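Hydrogenase maturation factor (Thermoanaerobacter tengcongensis, PDB 3VTH) probably transfers the carbamoyl group of carbamoyl phosphate, with consumption of ATP, to the C-terminal cysteine of HypE during [NiFe]-hydrogenase maturation. Local coordinates at residues 142-150 with 445-453; 601-611 with 620-628. All coordinates share one frame; numbering follows the deposited sequence.

Contact 1. Residues 142-150 with 445-453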
loop_
_atom_site.group_PDB
_atom_site.type_symbol
_atom_site.label_atom_id
_atom_site.label_comp_id
_atom_site.label_asym_id
_atom_site.label_seq_id
_atom_site.Cartn_x
_atom_site.Cartn_y
_atom_site.Cartn_z
ATOM N N ARG A 142 13.287 8.955 5.220
ATOM C CA ARG A 142 12.645 10.102 5.827
ATOM C C ARG A 142 11.791 9.551 6.960
ATOM O O ARG A 142 12.275 9.394 8.072
ATOM C CB ARG A 142 11.826 10.916 4.801
ATOM C CG ARG A 142 12.665 11.655 3.722
ATOM C CD ARG A 142 13.626 12.707 4.327
ATOM N NE ARG A 142 14.278 13.468 3.253
ATOM C CZ ARG A 142 15.405 13.116 2.641
ATOM N NH1 ARG A 142 16.044 12.006 2.988
ATOM N NH2 ARG A 142 15.893 13.875 1.660
ATOM N N PHE A 143 10.531 9.223 6.666
ATOM C CA PHE A 143 9.630 8.638 7.665
ATOM C C PHE A 143 10.305 7.623 8.593
ATOM O O PHE A 143 10.223 7.744 9.832
ATOM C CB PHE A 143 8.430 7.974 6.974
ATOM C CG PHE A 143 7.515 7.267 7.929
ATOM C CD1 PHE A 143 7.325 5.897 7.838
ATOM C CD2 PHE A 143 6.870 7.971 8.946
ATOM C CE1 PHE A 143 6.470 5.235 8.741
ATOM C CE2 PHE A 143 6.018 7.314 9.857
ATOM C CZ PHE A 143 5.817 5.953 9.753
ATOM N N SER A 144 10.991 6.641 8.009
ATOM C CA SER A 144 11.596 5.573 8.799
ATOM C C SER A 144 12.536 6.061 9.911
ATOM O O SER A 144 12.676 5.376 10.914
ATOM C CB SER A 144 12.361 4.577 7.913
ATOM O OG SER A 144 13.367 5.260 7.166
ATOM N N ILE A 145 13.177 7.216 9.731
ATOM C CA ILE A 145 14.132 7.698 10.743
ATOM C C ILE A 145 13.708 8.977 11.473
ATOM O O ILE A 145 14.473 9.515 12.265
ATOM C CB ILE A 145 15.549 7.877 10.153
ATOM C CG1 ILE A 145 15.558 8.976 9.078
ATOM C CG2 ILE A 145 16.077 6.501 9.595
ATOM C CD1 ILE A 145 16.964 9.397 8.679
ATOM N N ILE A 146 12.481 9.433 11.239
ATOM C CA ILE A 146 11.990 10.696 11.832
ATOM C C ILE A 146 11.273 10.410 13.158
ATOM O O ILE A 146 10.346 9.600 13.204
ATOM C CB ILE A 146 11.095 11.483 10.823
ATOM C CG1 ILE A 146 11.964 12.104 9.716
ATOM C CG2 ILE A 146 10.261 12.601 11.521
ATOM C CD1 ILE A 146 11.176 12.545 8.447
ATOM N N GLU A 147 11.712 11.072 14.232
ATOM C CA GLU A 147 11.113 10.886 15.549
ATOM C C GLU A 147 10.021 11.906 15.843
ATOM O O GLU A 147 9.136 11.652 16.653
ATOM C CB GLU A 147 12.175 11.004 16.645
ATOM C CG GLU A 147 13.366 10.072 16.485
ATOM C CD GLU A 147 14.417 10.303 17.552
ATOM O OE1 GLU A 147 14.367 11.341 18.245
ATOM O OE2 GLU A 147 15.303 9.448 17.703
ATOM N N ASP A 148 10.115 13.076 15.207
ATOM C CA ASP A 148 9.315 14.233 15.578
ATOM C C ASP A 148 9.556 15.299 14.525
ATOM O O ASP A 148 10.508 15.198 13.741
ATOM C CB ASP A 148 9.769 14.756 16.953
ATOM C CG ASP A 148 8.715 15.629 17.656
ATOM O OD1 ASP A 148 7.558 15.728 17.193
ATOM O OD2 ASP A 148 9.063 16.229 18.694
ATOM N N ILE A 149 8.693 16.315 14.516
ATOM C CA ILE A 149 8.824 17.467 13.626
ATOM C C ILE A 149 8.912 18.691 14.523
ATOM O O ILE A 149 8.635 18.566 15.715
ATOM C CB ILE A 149 7.635 17.565 12.621
ATOM C CG1 ILE A 149 6.270 17.672 13.339
ATOM C CG2 ILE A 149 7.655 16.377 11.694
ATOM C CD1 ILE A 149 5.916 19.081 13.838
ATOM N N PRO A 150 9.320 19.870 13.985
ATOM C CA PRO A 150 9.771 20.186 12.633
ATOM C C PRO A 150 10.999 19.364 12.267
ATOM O O PRO A 150 11.874 19.139 13.120
ATOM C CB PRO A 150 10.148 21.668 12.715
ATOM C CG PRO A 150 9.405 22.209 13.851
ATOM C CD PRO A 150 9.264 21.070 14.837
ATOM N N ARG A 445 2.082 6.341 17.823
ATOM C CA ARG A 445 3.121 7.092 17.132
ATOM C C ARG A 445 2.636 8.066 16.048
ATOM O O ARG A 445 3.215 9.149 15.864
ATOM C CB ARG A 445 4.179 6.143 16.596
ATOM C CG ARG A 445 5.225 5.900 17.675
ATOM C CD ARG A 445 5.678 4.500 17.689
ATOM N NE ARG A 445 6.306 4.135 16.424
ATOM C CZ ARG A 445 7.398 3.384 16.332
ATOM N NH1 ARG A 445 7.889 3.095 15.147
ATOM N NH2 ARG A 445 7.993 2.922 17.433
ATOM N N TYR A 446 1.586 7.681 15.337
ATOM C CA TYR A 446 0.958 8.565 14.354
ATOM C C TYR A 446 0.256 9.729 15.063
ATOM O O TYR A 446 0.326 10.868 14.603
ATOM C CB TYR A 446 -0.020 7.780 13.467
ATOM C CG TYR A 446 0.597 7.174 12.206
ATOM C CD1 TYR A 446 0.195 7.603 10.938
ATOM C CD2 TYR A 446 1.566 6.166 12.287
ATOM C CE1 TYR A 446 0.739 7.053 9.779
ATOM C CE2 TYR A 446 2.123 5.590 11.130
ATOM C CZ TYR A 446 1.694 6.039 9.880
ATOM O OH TYR A 446 2.229 5.487 8.738
ATOM N N LYS A 447 -0.411 9.445 16.184
ATOM C CA LYS A 447 -1.020 10.516 16.998
ATOM C C LYS A 447 -0.002 11.539 17.481
ATOM O O LYS A 447 -0.268 12.739 17.473
ATOM C CB LYS A 447 -1.781 9.961 18.206
ATOM C CG LYS A 447 -3.072 9.200 17.833
ATOM C CD LYS A 447 -3.913 8.854 19.072
ATOM C CE LYS A 447 -3.188 7.932 20.006
ATOM N NZ LYS A 447 -4.026 7.617 21.204
ATOM N N LYS A 448 1.156 11.063 17.913
ATOM C CA LYS A 448 2.229 11.954 18.334
ATOM C C LYS A 448 2.846 12.676 17.141
ATOM O O LYS A 448 3.045 13.886 17.171
ATOM C CB LYS A 448 3.313 11.173 19.075
ATOM C CG LYS A 448 2.841 10.569 20.381
ATOM C CD LYS A 448 4.024 10.061 21.213
ATOM C CE LYS A 448 3.560 8.968 22.180
ATOM N NZ LYS A 448 2.576 9.505 23.180
ATOM N N LEU A 449 3.157 11.932 16.087
ATOM C CA LEU A 449 3.858 12.518 14.951
ATOM C C LEU A 449 3.024 13.631 14.282
ATOM O O LEU A 449 3.549 14.704 13.954
ATOM C CB LEU A 449 4.243 11.439 13.940
ATOM C CG LEU A 449 5.153 11.881 12.785
ATOM C CD1 LEU A 449 6.407 12.597 13.298
ATOM C CD2 LEU A 449 5.522 10.680 11.954
ATOM N N PHE A 450 1.731 13.364 14.093
ATOM C CA PHE A 450 0.851 14.317 13.421
ATOM C C PHE A 450 -0.046 15.153 14.346
ATOM O O PHE A 450 -0.914 15.889 13.865
ATOM C CB PHE A 450 0.047 13.609 12.320
ATOM C CG PHE A 450 0.922 12.946 11.300
ATOM C CD1 PHE A 450 1.766 13.711 10.488
ATOM C CD2 PHE A 450 0.940 11.561 11.171
ATOM C CE1 PHE A 450 2.596 13.100 9.546
ATOM C CE2 PHE A 450 1.772 10.945 10.238
ATOM C CZ PHE A 450 2.600 11.715 9.425
ATOM N N ARG A 451 0.185 15.048 15.658
ATOM C CA ARG A 451 -0.554 15.819 16.670
ATOM C C ARG A 451 -2.075 15.585 16.606
ATOM O O ARG A 451 -2.865 16.517 16.741
ATOM C CB ARG A 451 -0.220 17.313 16.570
ATOM C CG ARG A 451 1.155 17.692 17.147
ATOM C CD ARG A 451 2.302 17.401 16.191
ATOM N NE ARG A 451 3.527 18.063 16.641
ATOM C CZ ARG A 451 4.702 17.459 16.832
ATOM N NH1 ARG A 451 4.839 16.154 16.582
ATOM N NH2 ARG A 451 5.745 18.169 17.261
ATOM N N VAL A 452 -2.464 14.335 16.391
ATOM C CA VAL A 452 -3.869 13.967 16.301
ATOM C C VAL A 452 -4.375 13.498 17.669
ATOM O O VAL A 452 -3.814 12.584 18.280
ATOM C CB VAL A 452 -4.114 12.834 15.251
ATOM C CG1 VAL A 452 -5.601 12.514 15.138
ATOM C CG2 VAL A 452 -3.523 13.203 13.876
ATOM N N ASP A 453 -5.438 14.128 18.147
ATOM C CA ASP A 453 -6.165 13.614 19.303
ATOM C C ASP A 453 -7.583 13.255 18.848
ATOM O O ASP A 453 -8.448 14.129 18.741
ATOM C CB ASP A 453 -6.149 14.634 20.463
ATOM C CG ASP A 453 -4.761 14.769 21.120
ATOM O OD1 ASP A 453 -3.869 13.904 20.905
ATOM O OD2 ASP A 453 -4.561 15.750 21.862
#

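Contact 2. Residues 601-611 with 620-628. With AP2 (phosphomethylphosphonic acid adenosyl ester), chain H.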
loop_
_atom_site.group_PDB
_atom_site.type_symbol
_atom_site.label_atom_id
_atom_site.label_comp_id
_atom_site.label_asym_id
_atom_site.label_seq_id
_atom_site.Cartn_x
_atom_site.Cartn_y
_atom_site.Cartn_z
ATOM N N PHE A 601 -15.580 -17.493 -6.414
ATOM C CA PHE A 601 -14.312 -17.878 -7.044
ATOM C C PHE A 601 -13.754 -19.182 -6.474
ATOM O O PHE A 601 -13.349 -20.057 -7.239
ATOM C CB PHE A 601 -13.260 -16.760 -6.930
ATOM C CG PHE A 601 -13.249 -15.827 -8.112
ATOM C CD1 PHE A 601 -12.168 -15.825 -8.998
ATOM C CD2 PHE A 601 -14.315 -14.952 -8.340
ATOM C CE1 PHE A 601 -12.148 -14.951 -10.104
ATOM C CE2 PHE A 601 -14.303 -14.074 -9.440
ATOM C CZ PHE A 601 -13.222 -14.086 -10.329
ATOM N N ASP A 602 -13.758 -19.324 -5.143
ATOM C CA ASP A 602 -13.235 -20.562 -4.522
ATOM C C ASP A 602 -14.047 -21.796 -4.930
ATOM O O ASP A 602 -13.480 -22.865 -5.177
ATOM C CB ASP A 602 -13.193 -20.457 -2.996
ATOM C CG ASP A 602 -12.074 -19.542 -2.495
ATOM O OD1 ASP A 602 -11.193 -19.149 -3.296
ATOM O OD2 ASP A 602 -12.099 -19.207 -1.290
ATOM N N ALA A 603 -15.372 -21.642 -4.999
ATOM C CA ALA A 603 -16.255 -22.737 -5.443
ATOM C C ALA A 603 -15.921 -23.208 -6.871
ATOM O O ALA A 603 -15.856 -24.419 -7.156
ATOM C CB ALA A 603 -17.734 -22.313 -5.339
ATOM N N VAL A 604 -15.737 -22.253 -7.779
ATOM C CA VAL A 604 -15.327 -22.564 -9.159
ATOM C C VAL A 604 -13.978 -23.270 -9.196
ATOM O O VAL A 604 -13.831 -24.299 -9.869
ATOM C CB VAL A 604 -15.260 -21.293 -10.049
ATOM C CG1 VAL A 604 -14.690 -21.626 -11.447
ATOM C CG2 VAL A 604 -16.645 -20.647 -10.150
ATOM N N ALA A 605 -12.994 -22.734 -8.473
ATOM C CA ALA A 605 -11.639 -23.316 -8.501
ATOM C C ALA A 605 -11.644 -24.786 -8.033
ATOM O O ALA A 605 -10.990 -25.645 -8.646
ATOM C CB ALA A 605 -10.668 -22.486 -7.674
ATOM N N ALA A 606 -12.407 -25.062 -6.975
ATOM C CA ALA A 606 -12.541 -26.416 -6.426
ATOM C C ALA A 606 -13.262 -27.359 -7.396
ATOM O O ALA A 606 -12.849 -28.498 -7.596
ATOM C CB ALA A 606 -13.281 -26.375 -5.077
ATOM N N LEU A 607 -14.334 -26.854 -8.002
ATOM C CA LEU A 607 -15.176 -27.646 -8.884
ATOM C C LEU A 607 -14.450 -28.059 -10.139
ATOM O O LEU A 607 -14.661 -29.166 -10.631
ATOM C CB LEU A 607 -16.459 -26.894 -9.250
ATOM C CG LEU A 607 -17.561 -26.989 -8.189
ATOM C CD1 LEU A 607 -18.678 -25.985 -8.476
ATOM C CD2 LEU A 607 -18.122 -28.423 -8.118
ATOM N N ILE A 608 -13.614 -27.176 -10.680
ATOM C CA ILE A 608 -12.863 -27.551 -11.884
ATOM C C ILE A 608 -11.458 -28.074 -11.570
ATOM O O ILE A 608 -10.617 -28.209 -12.461
ATOM C CB ILE A 608 -12.890 -26.458 -12.977
ATOM C CG1 ILE A 608 -12.072 -25.223 -12.563
ATOM C CG2 ILE A 608 -14.358 -26.067 -13.280
ATOM C CD1 ILE A 608 -11.905 -24.208 -13.689
ATOM N N GLY A 609 -11.224 -28.387 -10.301
ATOM C CA GLY A 609 -9.994 -29.054 -9.896
ATOM C C GLY A 609 -8.728 -28.221 -9.981
ATOM O O GLY A 609 -7.641 -28.777 -10.165
ATOM N N VAL A 610 -8.841 -26.919 -9.818
ATOM C CA VAL A 610 -7.682 -26.059 -9.725
ATOM C C VAL A 610 -6.918 -26.353 -8.451
ATOM O O VAL A 610 -5.755 -26.532 -8.467
ATOM C CB VAL A 610 -8.073 -24.592 -9.799
ATOM C CG1 VAL A 610 -6.933 -23.674 -9.468
ATOM C CG2 VAL A 610 -8.589 -24.271 -11.126
ATOM N N ARG A 611 -7.623 -26.398 -7.353
ATOM C CA ARG A 611 -7.126 -26.711 -6.016
ATOM C C ARG A 611 -8.296 -27.209 -5.169
ATOM O O ARG A 611 -9.432 -26.826 -5.416
ATOM C CB ARG A 611 -6.527 -25.450 -5.354
ATOM C CG ARG A 611 -5.025 -25.312 -5.578
ATOM C CD ARG A 611 -4.423 -24.134 -4.825
ATOM N NE ARG A 611 -2.958 -24.198 -4.899
ATOM C CZ ARG A 611 -2.175 -24.624 -3.913
ATOM N NH1 ARG A 611 -2.699 -25.014 -2.755
ATOM N NH2 ARG A 611 -0.861 -24.649 -4.079
ATOM N N ALA A 620 -6.646 -19.464 -4.390
ATOM C CA ALA A 620 -7.379 -20.156 -5.445
ATOM C C ALA A 620 -7.924 -19.147 -6.456
ATOM O O ALA A 620 -7.913 -19.401 -7.644
ATOM C CB ALA A 620 -8.513 -21.009 -4.856
ATOM N N ALA A 621 -8.344 -17.978 -5.992
ATOM C CA ALA A 621 -8.845 -16.969 -6.943
ATOM C C ALA A 621 -7.736 -16.415 -7.852
ATOM O O ALA A 621 -7.957 -16.179 -9.040
ATOM C CB ALA A 621 -9.602 -15.853 -6.217
ATOM N N MET A 622 -6.541 -16.250 -7.294
ATOM C CA MET A 622 -5.369 -15.824 -8.051
ATOM C C MET A 622 -4.970 -16.847 -9.107
ATOM O O MET A 622 -4.636 -16.487 -10.230
ATOM C CB MET A 622 -4.191 -15.552 -7.095
ATOM C CG MET A 622 -4.458 -14.352 -6.171
ATOM S SD MET A 622 -3.218 -14.200 -4.852
ATOM C CE MET A 622 -1.815 -13.650 -5.823
ATOM N N GLU A 623 -5.013 -18.126 -8.749
ATOM C CA GLU A 623 -4.630 -19.162 -9.706
ATOM C C GLU A 623 -5.641 -19.263 -10.847
ATOM O O GLU A 623 -5.259 -19.415 -12.003
ATOM C CB GLU A 623 -4.435 -20.505 -9.010
ATOM C CG GLU A 623 -3.235 -20.500 -8.037
ATOM C CD GLU A 623 -2.953 -21.867 -7.437
ATOM O OE1 GLU A 623 -3.541 -22.874 -7.911
ATOM O OE2 GLU A 623 -2.133 -21.941 -6.499
ATOM N N LEU A 624 -6.921 -19.139 -10.508
ATOM C CA LEU A 624 -8.000 -19.159 -11.489
ATOM C C LEU A 624 -7.848 -18.031 -12.513
ATOM O O LEU A 624 -7.976 -18.259 -13.723
ATOM C CB LEU A 624 -9.360 -19.102 -10.771
ATOM C CG LEU A 624 -10.648 -19.377 -11.546
ATOM C CD1 LEU A 624 -10.626 -20.760 -12.213
ATOM C CD2 LEU A 624 -11.863 -19.227 -10.616
ATOM N N GLU A 625 -7.536 -16.829 -12.028
ATOM C CA GLU A 625 -7.269 -15.687 -12.905
ATOM C C GLU A 625 -6.038 -15.906 -13.785
ATOM O O GLU A 625 -6.068 -15.608 -14.984
ATOM C CB GLU A 625 -7.104 -14.380 -12.091
ATOM C CG GLU A 625 -6.944 -13.124 -12.998
ATOM C CD GLU A 625 -6.397 -11.883 -12.275
ATOM O OE1 GLU A 625 -6.149 -11.940 -11.054
ATOM O OE2 GLU A 625 -6.199 -10.842 -12.945
ATOM N N SER A 626 -4.966 -16.441 -13.200
ATOM C CA SER A 626 -3.716 -16.645 -13.930
ATOM C C SER A 626 -3.829 -17.617 -15.101
ATOM O O SER A 626 -3.095 -17.491 -16.074
ATOM C CB SER A 626 -2.598 -17.135 -13.008
ATOM O OG SER A 626 -2.249 -16.109 -12.087
ATOM N N LEU A 627 -4.727 -18.584 -15.005
ATOM C CA LEU A 627 -4.795 -19.610 -16.053
ATOM C C LEU A 627 -5.790 -19.288 -17.171
ATOM O O LEU A 627 -5.928 -20.053 -18.133
ATOM C CB LEU A 627 -5.061 -20.993 -15.435
ATOM C CG LEU A 627 -6.317 -21.157 -14.583
ATOM C CD1 LEU A 627 -7.564 -21.352 -15.453
ATOM C CD2 LEU A 627 -6.151 -22.357 -13.627
ATOM N N MET A 628 -6.492 -18.167 -17.055
ATOM C CA MET A 628 -7.597 -17.899 -17.978
ATOM C C MET A 628 -7.180 -17.724 -19.448
ATOM O O MET A 628 -6.106 -17.204 -19.745
ATOM C CB MET A 628 -8.498 -16.761 -17.474
ATOM C CG MET A 628 -8.144 -15.359 -17.876
ATOM S SD MET A 628 -9.604 -14.316 -17.538
ATOM C CE MET A 628 -10.250 -14.159 -19.175
HETATM P PB AP2 H . -12.473 -9.389 3.070
HETATM O O1B AP2 H . -12.866 -10.413 2.034
HETATM O O2B AP2 H . -13.240 -8.103 3.062
HETATM O O3B AP2 H . -12.285 -10.009 4.432
HETATM C C3A AP2 H . -10.789 -8.952 2.561
HETATM P PA AP2 H . -10.665 -8.067 0.979
HETATM O O1A AP2 H . -9.200 -7.653 1.001
HETATM O O2A AP2 H . -11.728 -7.030 0.710
HETATM O "O5'" AP2 H . -10.899 -9.210 -0.144
HETATM C "C5'" AP2 H . -9.887 -10.198 -0.299
HETATM C "C4'" AP2 H . -10.527 -11.301 -1.110
HETATM O "O4'" AP2 H . -10.662 -10.879 -2.468
HETATM C "C3'" AP2 H . -9.675 -12.553 -1.168
HETATM O "O3'" AP2 H . -9.814 -13.319 0.033
HETATM C "C2'" AP2 H . -10.260 -13.217 -2.398
HETATM O "O2'" AP2 H . -11.446 -13.901 -1.974
HETATM C "C1'" AP2 H . -10.601 -12.035 -3.315
HETATM N N9 AP2 H . -9.518 -11.946 -4.336
HETATM C C8 AP2 H . -8.206 -11.669 -4.134
HETATM N N7 AP2 H . -7.494 -11.726 -5.292
HETATM C C5 AP2 H . -8.360 -12.043 -6.274
HETATM C C6 AP2 H . -8.279 -12.270 -7.739
HETATM N N6 AP2 H . -7.104 -12.153 -8.407
HETATM N N1 AP2 H . -9.430 -12.604 -8.385
HETATM C C2 AP2 H . -10.618 -12.707 -7.750
HETATM N N3 AP2 H . -10.757 -12.527 -6.418
HETATM C C4 AP2 H . -9.684 -12.200 -5.645
HETATM O O HOH W 1 -8.616 -19.172 -2.209
#

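Contact 1. Residues 142-150 with 445-453
The loop 142-150 passes the C-terminal turn of helix 433-449 most closely at Asp148 and Leu449, whose CA atoms lie 5.8 Å apart. Leu449 is the apolar centre: its CD1 sits 4.0 Å from Asp148 CA and also touches Ile146 CG2, while its CD2 meets the edge of the Phe143 ring. That ring, with CG anti to the backbone N (chi1 176°), reaches across, Phe143 CZ to Tyr446 OH 3.8 Å, the two ring planes 63° apart; the hydroxyl is hydrogen-bonded to His425. Just past the helix, the Arg451 chain bends at chi2 (80°) and brings NH1 2.8 Å and NH2 3.0 Å from the same oxygen, Asp148 OD1, which lies in the guanidinium plane. Ile149 CD1 covers one guanidinium face, 3.5 Å from Arg451 NH2. NH1 also makes weak bonds to the carbonyls of Lys448 and Leu449, and NH2 a salt bridge to Glu100. A leucine in place of Arg451 would probably leave the Asp148 carboxylate without its cation and the helix-end carbonyls without this donor. The finger-region loop is joined to the Kae1-like domain by an apolar seam closed by the Asp148-Arg451 bridge; with Glu100 also there, two carboxylates probably share this one cation.

Contact 2. Residues 601-611 with 620-628
Phe601 and Ala621, in contact with each other, meet the adenine of the bound nucleotide analogue AP2 from different sides. Ala621 CB lies against the face of the base, 3.5 Å from AP2 N3, and touches Phe601 CD1. Phe601 stands off the C2 edge of the base and turns a ring face to it, AP2 C2 lying toward the ring's rim, 3.6 Å from Phe601 CE1. On the next turn of helix 619-626, Glu625 OE1 accepts a hydrogen bond from AP2 N6 (2.8 Å, N-H...O angle 146°); its other oxygen takes the backbone N-H of Arg707, which would help hold the carboxylate's rotation.

Behind this shell the helices 601-607 and 620-626 cross at 66° with their axes 8.9 Å apart, a spacing matched by the small residues facing each other: Ala605 CB and Ala620 CB are in contact at 3.8 Å. Leu624, its CG anti to the backbone N, fills the angle between the helices. Its CD2 packs against Phe601 CD1 and Val604 CG1, and its CD1 against Ile608 and Val610. A water links Asp602 OD1 to Ala620 N, while OD2 of the same aspartate is held by Arg599.

Farther out, a Schellman motif with Gly609 at C-prime ends helix 597-607 and turns the chain back, so that Val610 CG2 and Leu627 CD2 meet tip to tip and Arg611 reaches Glu623. Arg611 NE donates to Glu623 OE2 over 2.9 Å, but the bond is bent to 130°, with OE2 tilted out of the guanidinium plane and met on its syn side.

The chemistry thus runs from base recognition, through an apolar wedge, to a salt bridge: the C2 edge points at the Phe601 face in a CH-pi-like approach, the Ala621 methyl packs on the base, and Glu625, as acceptor for the exocyclic amine, is consistent with selection of adenine.

How the contacts relate
Both contacts are largely buried, yet they lie on opposite sides of the chain's centre, with centres about 44 Å apart and nearest atoms about 24 Å apart, and they share no helix or strand. Contact 1 joins regions nearly 300 residues apart in sequence, and its loop meets a helix end at a boundary between domains. Contact 2 pairs two neighbouring helices inside the second Kae1-like subdomain and buries more surface, 550 against 363 Å². Each sets a leucine at its apolar centre and an arginine-carboxylate bridge beside it, between partly exposed residues in contact 1, but two nitrogens grip one oxygen there, and one nitrogen does so in contact 2. The nucleotide analogue AP2 belongs to contact 2 alone.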